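Putative alpha-galactosidase/melibiase (Bacteroides fragilis, PDB 4OGZ) probably catalyses the hydrolysis of terminal, non-reducing alpha-D-galactose residues in alpha-D-galactosides, as a glycoside hydrolase of family 27. Local coordinates at residues W458-A463 with K468-K473; I415-R420 with V427-K432; L114-L119 with K168-Y173; W107-R112 with V323-K328; N47-L52 with L88-G93. All coordinates share one frame; numbering follows the deposited sequence. Where two conformers were deposited one is given.

Contact 1: W458-A463 with K468-K473; sequences WVVKLA and KVFICK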
# COMPACT_ATOMS: atom_id res chain seq x y z
N TRP A 458 12.28 -1.84 30.50
CA TRP A 458 13.70 -2.10 30.26
C TRP A 458 14.25 -1.04 29.31
O TRP A 458 13.49 -0.22 28.81
CB TRP A 458 13.92 -3.53 29.71
CG TRP A 458 13.45 -3.71 28.28
CD1 TRP A 458 14.24 -3.73 27.16
CD2 TRP A 458 12.10 -3.88 27.82
NE1 TRP A 458 13.47 -3.91 26.05
CE2 TRP A 458 12.16 -3.99 26.43
CE3 TRP A 458 10.86 -3.94 28.45
CZ2 TRP A 458 11.02 -4.17 25.65
CZ3 TRP A 458 9.72 -4.12 27.68
CH2 TRP A 458 9.82 -4.23 26.28
N VAL A 459 15.56 -1.06 29.10
CA VAL A 459 16.22 -0.14 28.18
C VAL A 459 16.35 -0.82 26.84
O VAL A 459 16.95 -1.86 26.75
CB VAL A 459 17.62 0.29 28.69
CG1 VAL A 459 18.39 1.04 27.59
CG2 VAL A 459 17.51 1.15 29.95
N VAL A 460 15.75 -0.24 25.82
CA VAL A 460 15.88 -0.75 24.47
C VAL A 460 17.19 -0.20 23.91
O VAL A 460 17.43 1.00 24.00
CB VAL A 460 14.70 -0.31 23.58
CG1 VAL A 460 14.92 -0.74 22.14
CG2 VAL A 460 13.38 -0.88 24.11
N LYS A 461 18.04 -1.06 23.36
CA LYS A 461 19.29 -0.61 22.78
C LYS A 461 19.16 -0.66 21.28
O LYS A 461 18.85 -1.71 20.70
CB LYS A 461 20.44 -1.48 23.25
CG LYS A 461 20.86 -1.18 24.67
CD LYS A 461 21.28 -2.43 25.41
CE LYS A 461 21.68 -2.09 26.84
NZ LYS A 461 21.61 -3.27 27.73
N LEU A 462 19.39 0.49 20.64
CA LEU A 462 19.21 0.58 19.21
C LEU A 462 20.53 0.87 18.57
O LEU A 462 21.21 1.82 18.96
CB LEU A 462 18.20 1.69 18.87
CG LEU A 462 16.79 1.52 19.43
CD1 LEU A 462 15.93 2.72 19.06
CD2 LEU A 462 16.16 0.23 18.92
N ALA A 463 20.89 0.08 17.56
CA ALA A 463 22.01 0.42 16.72
C ALA A 463 21.63 1.60 15.81
O ALA A 463 20.45 1.91 15.63
CB ALA A 463 22.46 -0.81 15.91
N LYS A 468 13.11 -0.96 16.52
CA LYS A 468 12.58 -2.17 17.10
C LYS A 468 11.07 -1.99 17.23
O LYS A 468 10.60 -0.88 17.56
CB LYS A 468 13.25 -2.48 18.44
CG LYS A 468 14.64 -3.10 18.30
CD LYS A 468 15.23 -3.53 19.64
CE LYS A 468 16.25 -4.66 19.54
NZ LYS A 468 17.62 -4.12 19.27
N VAL A 469 10.32 -3.04 16.92
CA VAL A 469 8.86 -3.00 16.99
C VAL A 469 8.38 -4.10 17.92
O VAL A 469 8.76 -5.28 17.78
CB VAL A 469 8.20 -3.18 15.60
CG1 VAL A 469 6.69 -3.19 15.71
CG2 VAL A 469 8.63 -2.06 14.66
N PHE A 470 7.58 -3.70 18.91
CA PHE A 470 7.10 -4.61 19.91
C PHE A 470 5.61 -4.56 19.91
O PHE A 470 5.05 -3.47 19.84
CB PHE A 470 7.56 -4.22 21.32
CG PHE A 470 9.04 -4.11 21.46
CD1 PHE A 470 9.84 -5.24 21.51
CD2 PHE A 470 9.64 -2.86 21.53
CE1 PHE A 470 11.20 -5.12 21.65
CE2 PHE A 470 11.01 -2.75 21.69
CZ PHE A 470 11.79 -3.89 21.75
N ILE A 471 4.96 -5.71 20.08
CA ILE A 471 3.52 -5.73 20.39
C ILE A 471 3.30 -6.04 21.87
O ILE A 471 3.80 -7.03 22.37
CB ILE A 471 2.81 -6.73 19.48
CG1 ILE A 471 2.84 -6.19 18.06
CG2 ILE A 471 1.38 -6.96 19.94
CD1 ILE A 471 2.27 -7.12 17.04
N CYS A 472 2.53 -5.19 22.54
CA CYS A 472 2.53 -5.08 23.99
C CYS A 472 1.14 -5.21 24.51
O CYS A 472 0.26 -4.45 24.12
CB CYS A 472 3.08 -3.71 24.42
SG CYS A 472 4.82 -3.43 23.91
N LYS A 473 0.94 -6.15 25.40
CA LYS A 473 -0.35 -6.24 26.09
C LYS A 473 -0.10 -6.60 27.55
O LYS A 473 0.99 -7.05 27.93
CB LYS A 473 -1.29 -7.23 25.38
CG LYS A 473 -0.67 -8.56 24.95
CD LYS A 473 -1.24 -9.08 23.63
CE LYS A 473 -0.39 -10.18 22.99
NZ LYS A 473 1.04 -9.78 22.73
OXT LYS A 473 -0.99 -6.41 28.39

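Contact 2: I415-R420 with V427-K432; sequences IACLNR and VELNVK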
# COMPACT_ATOMS: atom_id res chain seq x y z
N ILE A 415 4.44 -0.82 19.46
CA ILE A 415 5.34 0.22 19.85
C ILE A 415 6.55 0.14 19.00
O ILE A 415 7.17 -0.93 18.89
CB ILE A 415 5.77 0.03 21.32
CG1 ILE A 415 4.59 0.26 22.27
CG2 ILE A 415 6.90 0.99 21.66
CD1 ILE A 415 4.13 1.70 22.35
N ALA A 416 6.92 1.26 18.39
CA ALA A 416 8.12 1.30 17.62
C ALA A 416 9.06 2.30 18.24
O ALA A 416 8.71 3.45 18.46
CB ALA A 416 7.83 1.62 16.13
N CYS A 417 10.29 1.84 18.48
CA CYS A 417 11.37 2.66 18.96
C CYS A 417 12.34 2.82 17.82
O CYS A 417 12.95 1.82 17.37
CB CYS A 417 12.06 1.96 20.13
SG CYS A 417 10.98 1.68 21.56
N LEU A 418 12.55 4.05 17.38
CA LEU A 418 13.42 4.33 16.21
C LEU A 418 14.59 5.18 16.58
O LEU A 418 14.41 6.18 17.28
CB LEU A 418 12.61 5.06 15.17
CG LEU A 418 13.24 5.56 13.88
CD1 LEU A 418 13.63 4.38 13.02
CD2 LEU A 418 12.26 6.46 13.15
N ASN A 419 15.77 4.80 16.07
CA ASN A 419 16.98 5.58 16.24
C ASN A 419 17.15 6.41 15.01
O ASN A 419 17.29 5.90 13.90
CB ASN A 419 18.18 4.67 16.42
CG ASN A 419 19.49 5.41 16.60
OD1 ASN A 419 19.58 6.61 16.37
ND2 ASN A 419 20.53 4.68 17.00
N ARG A 420 17.13 7.71 15.19
CA ARG A 420 17.21 8.61 14.06
C ARG A 420 18.64 9.02 13.77
O ARG A 420 18.89 9.60 12.72
CB ARG A 420 16.36 9.86 14.28
CG ARG A 420 14.93 9.72 13.78
CD ARG A 420 14.15 11.02 13.90
NE ARG A 420 13.75 11.20 15.29
CZ ARG A 420 14.24 12.08 16.14
NH1 ARG A 420 15.17 12.94 15.81
NH2 ARG A 420 13.76 12.09 17.37
N VAL A 427 16.73 3.67 24.74
CA VAL A 427 15.38 4.19 24.88
C VAL A 427 14.69 3.44 26.02
O VAL A 427 14.50 2.23 25.93
CB VAL A 427 14.54 4.00 23.61
CG1 VAL A 427 13.13 4.55 23.81
CG2 VAL A 427 15.22 4.65 22.42
N GLU A 428 14.35 4.14 27.11
CA GLU A 428 13.73 3.44 28.23
C GLU A 428 12.27 3.24 27.90
O GLU A 428 11.60 4.13 27.39
CB GLU A 428 13.88 4.18 29.54
CG GLU A 428 13.89 3.18 30.69
CD GLU A 428 13.46 3.75 32.01
OE1 GLU A 428 14.18 4.63 32.54
OE2 GLU A 428 12.42 3.30 32.54
N LEU A 429 11.79 2.02 28.16
CA LEU A 429 10.41 1.67 27.91
C LEU A 429 9.84 1.21 29.22
O LEU A 429 10.43 0.36 29.88
CB LEU A 429 10.34 0.58 26.87
CG LEU A 429 9.15 0.46 25.97
CD1 LEU A 429 8.79 1.83 25.39
CD2 LEU A 429 9.45 -0.54 24.85
N ASN A 430 8.74 1.83 29.64
CA ASN A 430 8.11 1.51 30.90
C ASN A 430 6.64 1.82 30.74
O ASN A 430 6.23 2.28 29.67
CB ASN A 430 8.76 2.27 32.08
CG ASN A 430 8.69 3.79 31.94
OD1 ASN A 430 7.62 4.38 31.81
ND2 ASN A 430 9.83 4.43 32.02
N VAL A 431 5.83 1.60 31.78
CA VAL A 431 4.40 1.73 31.61
C VAL A 431 3.93 3.18 31.54
O VAL A 431 2.76 3.42 31.30
CB VAL A 431 3.59 0.98 32.72
CG1 VAL A 431 3.95 -0.50 32.68
CG2 VAL A 431 3.82 1.56 34.09
N LYS A 432 4.83 4.13 31.76
CA LYS A 432 4.52 5.56 31.56
C LYS A 432 5.14 6.17 30.28
O LYS A 432 5.07 7.35 30.08
CB LYS A 432 4.96 6.30 32.79
CG LYS A 432 4.03 5.99 33.95
CD LYS A 432 4.24 6.92 35.13
CE LYS A 432 3.37 6.46 36.27
NZ LYS A 432 3.52 7.38 37.42

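Contact 3: L114-L119 with K168-Y173; sequences LTEELL and KYVADY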
# COMPACT_ATOMS: atom_id res chain seq x y z
N LEU A 114 8.73 1.20 -18.90
CA LEU A 114 7.59 0.33 -18.77
C LEU A 114 7.39 -0.54 -19.98
O LEU A 114 7.48 -0.05 -21.10
CB LEU A 114 6.35 1.18 -18.73
CG LEU A 114 5.91 1.95 -17.52
CD1 LEU A 114 4.85 2.92 -18.00
CD2 LEU A 114 5.37 0.98 -16.51
N THR A 115 7.02 -1.79 -19.78
CA THR A 115 6.54 -2.64 -20.85
C THR A 115 5.50 -3.58 -20.32
O THR A 115 5.35 -3.73 -19.10
CB THR A 115 7.64 -3.52 -21.49
OG1 THR A 115 8.17 -4.39 -20.48
CG2 THR A 115 8.74 -2.67 -22.05
N GLU A 116 4.71 -4.13 -21.24
CA GLU A 116 3.70 -5.14 -20.94
C GLU A 116 4.38 -6.33 -20.24
O GLU A 116 3.89 -6.84 -19.24
CB GLU A 116 2.95 -5.58 -22.22
CG GLU A 116 2.28 -6.95 -22.10
CD GLU A 116 1.74 -7.62 -23.35
OE1 GLU A 116 0.66 -7.23 -23.85
OE2 GLU A 116 2.33 -8.64 -23.79
N GLU A 117 5.57 -6.69 -20.76
CA GLU A 117 6.40 -7.76 -20.24
C GLU A 117 6.76 -7.56 -18.78
O GLU A 117 6.78 -8.51 -18.02
CB GLU A 117 7.69 -7.90 -21.09
CG GLU A 117 7.50 -8.52 -22.48
CD GLU A 117 6.90 -7.59 -23.55
OE1 GLU A 117 6.96 -6.34 -23.36
OE2 GLU A 117 6.36 -8.13 -24.58
N LEU A 118 7.10 -6.33 -18.41
CA LEU A 118 7.49 -6.01 -17.06
C LEU A 118 6.30 -6.26 -16.12
O LEU A 118 6.45 -6.87 -15.04
CB LEU A 118 7.91 -4.54 -16.93
CG LEU A 118 8.15 -4.02 -15.49
CD1 LEU A 118 9.35 -4.71 -14.81
CD2 LEU A 118 8.33 -2.51 -15.44
N LEU A 119 5.15 -5.77 -16.54
CA LEU A 119 3.93 -5.88 -15.72
C LEU A 119 3.53 -7.33 -15.51
O LEU A 119 3.33 -7.72 -14.37
CB LEU A 119 2.79 -5.06 -16.31
CG LEU A 119 2.71 -3.56 -15.99
CD1 LEU A 119 2.03 -3.29 -14.65
CD2 LEU A 119 4.05 -2.84 -15.95
N LYS A 168 -5.98 -3.04 -21.26
CA LYS A 168 -6.95 -4.06 -20.80
C LYS A 168 -6.33 -5.47 -20.78
O LYS A 168 -6.61 -6.31 -19.90
CB LYS A 168 -8.16 -4.09 -21.70
CG LYS A 168 -9.26 -4.94 -21.06
CD LYS A 168 -10.37 -5.20 -22.02
CE LYS A 168 -11.57 -5.73 -21.30
NZ LYS A 168 -11.25 -6.93 -20.51
N TYR A 169 -5.48 -5.75 -21.75
CA TYR A 169 -4.79 -7.02 -21.73
C TYR A 169 -4.06 -7.28 -20.41
O TYR A 169 -4.07 -8.40 -19.90
CB TYR A 169 -3.80 -7.12 -22.89
CG TYR A 169 -3.35 -8.55 -23.05
CD1 TYR A 169 -2.30 -9.04 -22.32
CD2 TYR A 169 -4.03 -9.43 -23.90
CE1 TYR A 169 -1.88 -10.36 -22.46
CE2 TYR A 169 -3.62 -10.73 -24.05
CZ TYR A 169 -2.56 -11.19 -23.30
OH TYR A 169 -2.17 -12.50 -23.48
N VAL A 170 -3.37 -6.26 -19.92
CA VAL A 170 -2.64 -6.34 -18.68
C VAL A 170 -3.62 -6.45 -17.50
O VAL A 170 -3.45 -7.26 -16.62
CB VAL A 170 -1.82 -5.11 -18.49
CG1 VAL A 170 -1.24 -5.07 -17.09
CG2 VAL A 170 -0.67 -5.12 -19.55
N ALA A 171 -4.61 -5.62 -17.52
CA ALA A 171 -5.64 -5.72 -16.50
C ALA A 171 -6.18 -7.15 -16.43
O ALA A 171 -6.33 -7.70 -15.35
CB ALA A 171 -6.73 -4.74 -16.79
N ASP A 172 -6.53 -7.72 -17.57
CA ASP A 172 -7.14 -9.05 -17.61
C ASP A 172 -6.19 -10.06 -16.97
O ASP A 172 -6.60 -10.93 -16.16
CB ASP A 172 -7.47 -9.44 -19.04
CG ASP A 172 -8.75 -8.74 -19.57
OD1 ASP A 172 -9.43 -8.03 -18.79
OD2 ASP A 172 -9.05 -8.88 -20.78
N TYR A 173 -4.90 -9.95 -17.33
CA TYR A 173 -3.93 -10.88 -16.84
C TYR A 173 -3.78 -10.79 -15.33
O TYR A 173 -3.63 -11.82 -14.65
CB TYR A 173 -2.57 -10.61 -17.54
CG TYR A 173 -1.55 -11.60 -17.25
CD1 TYR A 173 -0.79 -11.54 -16.08
CD2 TYR A 173 -1.25 -12.60 -18.19
CE1 TYR A 173 0.24 -12.46 -15.86
CE2 TYR A 173 -0.27 -13.54 -17.94
CZ TYR A 173 0.47 -13.45 -16.79
OH TYR A 173 1.42 -14.40 -16.55

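Contact 4: W107-R112 with V323-K328; sequences WNTFGR and VGIGGK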
# COMPACT_ATOMS: atom_id res chain seq x y z
N TRP A 107 7.43 3.19 -10.92
CA TRP A 107 8.20 4.43 -11.00
C TRP A 107 9.61 4.33 -10.43
O TRP A 107 10.57 4.68 -11.13
CB TRP A 107 7.50 5.61 -10.30
CG TRP A 107 8.30 6.87 -10.47
CD1 TRP A 107 8.96 7.57 -9.49
CD2 TRP A 107 8.62 7.52 -11.71
NE1 TRP A 107 9.63 8.64 -10.04
CE2 TRP A 107 9.45 8.62 -11.40
CE3 TRP A 107 8.28 7.27 -13.05
CZ2 TRP A 107 9.93 9.49 -12.40
CZ3 TRP A 107 8.76 8.14 -14.04
CH2 TRP A 107 9.58 9.23 -13.71
N ASN A 108 9.74 3.91 -9.17
CA ASN A 108 11.01 4.12 -8.40
C ASN A 108 12.22 3.36 -8.94
O ASN A 108 13.35 3.74 -8.66
CB ASN A 108 10.81 3.80 -6.90
CG ASN A 108 10.15 4.94 -6.13
OD1 ASN A 108 10.17 6.09 -6.57
ND2 ASN A 108 9.61 4.63 -4.93
N THR A 109 11.98 2.29 -9.68
CA THR A 109 13.05 1.52 -10.31
C THR A 109 13.10 1.73 -11.84
O THR A 109 14.18 1.91 -12.38
CB THR A 109 12.90 0.01 -9.98
OG1 THR A 109 13.14 -0.19 -8.57
CG2 THR A 109 13.88 -0.85 -10.79
N PHE A 110 11.95 1.79 -12.50
CA PHE A 110 11.87 1.67 -13.96
C PHE A 110 11.60 2.97 -14.69
O PHE A 110 11.98 3.11 -15.86
CB PHE A 110 10.83 0.61 -14.34
CG PHE A 110 11.19 -0.77 -13.84
CD1 PHE A 110 12.02 -1.60 -14.59
CD2 PHE A 110 10.76 -1.21 -12.59
CE1 PHE A 110 12.38 -2.85 -14.13
CE2 PHE A 110 11.13 -2.47 -12.12
CZ PHE A 110 11.94 -3.28 -12.89
N GLY A 111 11.01 3.95 -14.02
CA GLY A 111 10.77 5.24 -14.66
C GLY A 111 9.95 5.07 -15.93
O GLY A 111 8.91 4.40 -15.93
N ARG A 112 10.44 5.61 -17.03
CA ARG A 112 9.75 5.50 -18.33
C ARG A 112 9.96 4.17 -19.07
O ARG A 112 9.37 3.97 -20.12
CB ARG A 112 10.14 6.66 -19.26
CG ARG A 112 11.58 6.61 -19.76
CD ARG A 112 11.89 7.80 -20.64
NE ARG A 112 13.07 7.47 -21.44
CZ ARG A 112 14.34 7.54 -21.01
NH1 ARG A 112 14.62 7.95 -19.77
NH2 ARG A 112 15.34 7.19 -21.83
N VAL A 323 12.68 0.25 -0.23
CA VAL A 323 13.25 -1.03 0.21
C VAL A 323 13.76 -1.79 -1.01
O VAL A 323 13.01 -1.99 -1.96
CB VAL A 323 12.18 -1.91 0.92
CG1 VAL A 323 12.73 -3.27 1.32
CG2 VAL A 323 11.60 -1.21 2.14
N GLY A 324 15.04 -2.15 -0.99
CA GLY A 324 15.57 -3.06 -2.00
C GLY A 324 16.14 -2.40 -3.24
O GLY A 324 16.53 -3.08 -4.18
N ILE A 325 16.19 -1.08 -3.27
CA ILE A 325 16.66 -0.40 -4.47
C ILE A 325 18.20 -0.30 -4.43
O ILE A 325 18.83 -0.46 -5.46
CB ILE A 325 15.97 0.97 -4.64
CG1 ILE A 325 14.49 0.72 -4.90
CG2 ILE A 325 16.62 1.79 -5.75
CD1 ILE A 325 13.69 1.99 -5.10
N GLY A 326 18.77 -0.08 -3.25
CA GLY A 326 20.23 -0.01 -3.05
C GLY A 326 20.93 0.90 -4.04
O GLY A 326 21.98 0.54 -4.58
N GLY A 327 20.35 2.07 -4.31
CA GLY A 327 20.92 3.02 -5.28
C GLY A 327 20.63 2.76 -6.76
O GLY A 327 20.83 3.65 -7.59
N LYS A 328 20.15 1.56 -7.10
CA LYS A 328 20.03 1.13 -8.51
C LYS A 328 18.66 1.47 -9.13
O LYS A 328 17.68 0.75 -8.95
CB LYS A 328 20.29 -0.38 -8.60

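Contact 5: N47-L52 with L88-G93; sequences NLPKGL and LLINIG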
# COMPACT_ATOMS: atom_id res chain seq x y z
N ASN A 47 -21.11 -18.77 3.50
CA ASN A 47 -21.78 -17.48 3.67
C ASN A 47 -21.31 -16.33 2.76
O ASN A 47 -21.40 -15.16 3.13
CB ASN A 47 -21.62 -17.01 5.12
CG ASN A 47 -22.89 -16.43 5.65
OD1 ASN A 47 -23.95 -16.99 5.42
ND2 ASN A 47 -22.80 -15.26 6.29
N LEU A 48 -20.84 -16.65 1.57
CA LEU A 48 -20.55 -15.60 0.59
C LEU A 48 -21.83 -14.90 0.20
O LEU A 48 -22.80 -15.57 -0.07
CB LEU A 48 -19.93 -16.18 -0.67
CG LEU A 48 -18.43 -16.42 -0.69
CD1 LEU A 48 -18.14 -17.26 -1.93
CD2 LEU A 48 -17.63 -15.12 -0.67
N PRO A 49 -21.82 -13.56 0.14
CA PRO A 49 -23.05 -12.85 -0.28
C PRO A 49 -23.49 -13.21 -1.70
O PRO A 49 -22.66 -13.65 -2.51
CB PRO A 49 -22.63 -11.38 -0.23
CG PRO A 49 -21.16 -11.38 -0.33
CD PRO A 49 -20.70 -12.64 0.34
N LYS A 50 -24.78 -13.03 -1.99
CA LYS A 50 -25.28 -13.12 -3.36
C LYS A 50 -24.39 -12.36 -4.39
O LYS A 50 -24.16 -11.17 -4.26
CB LYS A 50 -26.71 -12.60 -3.46
CG LYS A 50 -27.38 -12.92 -4.79
CD LYS A 50 -28.78 -12.32 -4.94
CE LYS A 50 -29.43 -12.87 -6.22
NZ LYS A 50 -30.31 -11.93 -6.98
N GLY A 51 -23.96 -13.08 -5.40
CA GLY A 51 -23.25 -12.52 -6.51
C GLY A 51 -21.78 -12.83 -6.50
O GLY A 51 -21.09 -12.49 -7.45
N LEU A 52 -21.28 -13.43 -5.41
CA LEU A 52 -19.87 -13.81 -5.32
C LEU A 52 -19.74 -15.31 -5.36
O LEU A 52 -20.62 -16.04 -4.90
CB LEU A 52 -19.19 -13.25 -4.06
CG LEU A 52 -19.24 -11.73 -3.89
CD1 LEU A 52 -18.50 -11.31 -2.62
CD2 LEU A 52 -18.66 -11.01 -5.10
N LEU A 88 -13.69 -13.34 6.77
CA LEU A 88 -13.54 -12.22 5.85
C LEU A 88 -14.79 -11.37 5.94
O LEU A 88 -15.91 -11.82 5.65
CB LEU A 88 -13.31 -12.69 4.42
CG LEU A 88 -13.12 -11.56 3.40
CD1 LEU A 88 -11.81 -10.81 3.62
CD2 LEU A 88 -13.19 -12.10 1.99
N LEU A 89 -14.59 -10.14 6.39
CA LEU A 89 -15.61 -9.14 6.40
C LEU A 89 -15.62 -8.38 5.07
O LEU A 89 -14.63 -7.76 4.69
CB LEU A 89 -15.33 -8.25 7.58
CG LEU A 89 -16.58 -7.49 8.04
CD1 LEU A 89 -16.45 -7.07 9.50
CD2 LEU A 89 -16.79 -6.29 7.14
N ILE A 90 -16.74 -8.44 4.37
CA ILE A 90 -16.95 -7.75 3.10
C ILE A 90 -17.93 -6.62 3.30
O ILE A 90 -19.16 -6.86 3.56
CB ILE A 90 -17.47 -8.70 2.04
CG1 ILE A 90 -16.51 -9.90 1.92
CG2 ILE A 90 -17.66 -7.95 0.72
CD1 ILE A 90 -16.81 -10.87 0.79
N ASN A 91 -17.43 -5.40 3.23
CA ASN A 91 -18.24 -4.24 3.34
C ASN A 91 -18.54 -3.65 1.96
O ASN A 91 -17.65 -3.10 1.28
CB ASN A 91 -17.59 -3.20 4.24
CG ASN A 91 -18.42 -1.95 4.31
OD1 ASN A 91 -18.35 -1.11 3.42
ND2 ASN A 91 -19.26 -1.86 5.32
N ILE A 92 -19.79 -3.80 1.54
CA ILE A 92 -20.24 -3.33 0.26
C ILE A 92 -20.89 -2.04 0.61
O ILE A 92 -21.95 -2.03 1.26
CB ILE A 92 -21.22 -4.29 -0.43
CG1 ILE A 92 -20.55 -5.63 -0.73
CG2 ILE A 92 -21.76 -3.68 -1.74
CD1 ILE A 92 -19.28 -5.51 -1.59
N GLY A 93 -20.25 -0.95 0.22
CA GLY A 93 -20.59 0.36 0.77
C GLY A 93 -19.96 1.53 0.05
O GLY A 93 -19.54 1.43 -1.10

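Contact 1: W458-A463 with K468-K473
Lys-468 gives up the most surface in this contact, lying along the strand 458-462 so that its aliphatic part and its amino group make different contacts. The methylene run slides past Leu-462 and Val-460, the two side chains heading in the opposite direction: Lys-468 CG sits 3.7 Å from Leu-462 CD2, and Lys-468 CD is 3.8 Å from Val-460 CG1. A bend at the last torsion (chi4 87°) then turns the amino group to the backbone, where Lys-468 NZ donates to Lys-461 O at 3.1 Å, approaching almost in line with the carbonyl bond (171° at the oxygen). The same nitrogen forms a salt bridge with Glu-466, just before the strand. This holds for the conformer described; a second was modelled, which leaves the amino-group bonds less certain.

Phe-470, the next inward-facing residue, forms a T-shaped pair with Trp-458. The six-membered ring of the indole presents its edge to the phenyl face, with centroids 5.5 Å apart and planes at 84°. Trp-458 CZ2 is the atom that touches, 4.0 Å from Phe-470 CZ and above the outer part of the phenyl ring rather than its middle. Val-460 meets this ring too, its CG2 methyl resting 3.9 Å from Phe-470 CE2.

Together these side chains fill the space between two layers of the C-terminal beta sandwich. Strand 458-462 pairs with strand 425-429 in one layer, while strand 467-472 runs between strands 413-419 and 442-444 in the other; Val-442 touches the side chains of both Trp-458 and Phe-470.

Contact 2: I415-R420 with V427-K432
Cys-417 touches two side chains of the facing strand, and all of the packing across this contact is apolar. Its sulfur, Cys-417 SG, lies 4.2 Å from Val-427 CG1 and 4.3 Å from Leu-429 CD2, so the thiol is set against one methyl of each. The other methyl of that leucine serves a second neighbour: Leu-429 CD1 is 4.3 Å from Ile-415 CG2. Leu-429 thus divides its branches between two residues that point to the same side of strand 413-419.

A small polar network closes the end of the segment 427-432. Asn-430 OD1 accepts from Lys-432 N at 2.8 Å, in the carbonyl plane, which closes an Asx turn as the chain leaves the strand. The amide nitrogen is engaged as well: Asn-430 ND2 donates to Glu-428 OE2 at 2.9 Å, in a nearly straight bond that meets the carboxylate from above its plane. Both functions of the asparagine side chain are therefore used.

The two strands are nearly antiparallel but belong to different layers of the sandwich, and no hydrogen bond joins them here. Within this contact, dispersion and the exclusion of water from four buried side chains are the likely source of cohesion, with no directional bond to fix the spacing.

Contact 3: L114-L119 with K168-Y173
Glu-116 reaches across to Tyr-169 at the N-terminal end of its helix, and the two side chains pass at a slant. Glu-116 CG lies anti to the backbone N (chi1 158°) and the chain stays extended beyond it, which carries the carboxylate out to the tyrosine ring. Glu-116 OE1 comes to 3.8 Å from Tyr-169 CD1, an oblique approach, and the carboxylate and ring planes are only 22° apart. Arg-165, outside the two segments, ties this pair together: it forms a salt bridge with Glu-116 OE2 and a cation-pi interaction with the Tyr-169 ring. The carboxylate is buried, and its bonding to the arginine would be expected to favour the charged form.

Next to this polar corner Val-170 turns both its methyl groups to the other helix. Its CG2 lies 4.3 Å from the aliphatic Glu-116 CG, whereas Val-170 CG1 meets Leu-119 CB at 4.1 Å. Valine therefore bridges two residues that lie about one helical turn apart and face the same way.

The start of the first helix is fixed locally. Thr-115 occupies the N-cap, and its OG1 accepts from Leu-118 N at 3.0 Å. On the second helix, Lys-168 NZ forms a salt bridge to Asp-172 OD1, 2.7 Å away, one turn further along.

Packing of helices 116-128 and 166-176 against one another, outside the parallel strands 102-105 and 138-140, is characteristic of the helical layer of a TIM beta/alpha-barrel.

Contact 4: W107-R112 with V323-K328
Asn-108 meets Ile-325 through its CB, which lies 3.8 Å from Ile-325 CD1, rather than through its amide. The same methyl is 4.0 Å from the backbone oxygen Asn-108 O, so the end of the isoleucine rests against both the root of the side chain and the peptide that follows. That oxygen is also hydrogen-bonded to Ser-329 OG just beyond the second segment, while the amide nitrogen Asn-108 ND2 makes a weak bond to Leu-321 O just before it.

Thr-109 comes next and takes the other part of the isoleucine chain. The two side chains run past each other in opposite directions, with Thr-109 OG1 at 4.0 Å from Ile-325 CG1. The hydroxyl has its polar partner in Gly-361 O, so its meeting with the isoleucine is mere packing. The extended chi2 of the isoleucine (-180°) carries CD1 on to Asn-108. Ile-325 is the first residue of a type I' beta turn closed by Lys-328 N to Ile-325 O, 2.9 Å; Gly-326 and Gly-327, both with positive phi, form the middle of that turn, and Gly-326 to Lys-328 are all poorly ordered.

In the TIM barrel the two segments follow the C-terminal ends of strands 102-105 and 315-317, the side of the barrel on which active sites of this fold lie. Further along, Phe-110 receives Thr-109 CG2 over one ring face, 3.4 Å above the plane. Gly-111, whose N is bonded to Trp-107 O at 3.0 Å, then leaves the helical conformation with phi 56°.

Contact 5: N47-L52 with L88-G93
Ile-90 and Leu-52 reach toward each other tip to tip, with Ile-90 CD1 and Leu-52 CD1 3.8 Å apart. Pro-49 joins from the same segment as the leucine: its ring carbon CD lies 4.3 Å from Ile-90 CD1, so a single isoleucine methyl meets both residues. The isoleucine chain is extended beyond CG1 (chi2 -174°), which pushes that methyl out to them, and no polar group takes part across the contact.

A type II beta turn sets the two receiving residues. It runs from Pro-49 to Leu-52 and is closed by Leu-52 N to Pro-49 O at 3.2 Å, so that its first and last residues both face strand 82-92. Gly-51, with a positive phi of 106°, occupies the third position and is bonded through its backbone to Lys-64.

Farther out, Phe-29 touches both Leu-52 and Ile-90, Val-65 lies against Pro-49 and Leu-52, and Val-21 also touches Ile-90. Strand 82-92 is flanked by strands 20-23 and 69-79 in one sheet, whereas the turn leads into strand 52-55 at the edge of the other. Apolar side chains meeting between two facing sheets in this way are characteristic of the core of an Ig-like beta sandwich.

Contacts 1 and 2 form one continuous core, their centres 6 Å apart: strands 413-419 and 467-472 are neighbours in one layer, 425-429 and 458-462 in the other, and Val-460 N lies 2.8 Å from Val-427 O. Contacts 3 and 4 share the barrel, with centres 19 Å apart. They touch where Leu-118 CD1 meets Phe-110 CZ at 3.5 Å. Of the two, contact 4 is on the side where a TIM-barrel active site is expected, whereas contact 3 belongs to the outer helices, where the side chain of Tyr-169 lies about 4 Å from a PEG molecule probably left by crystallisation. Contact 5 stands apart in the N-terminal Ig-like domain, its centre 28 Å from that of contact 3.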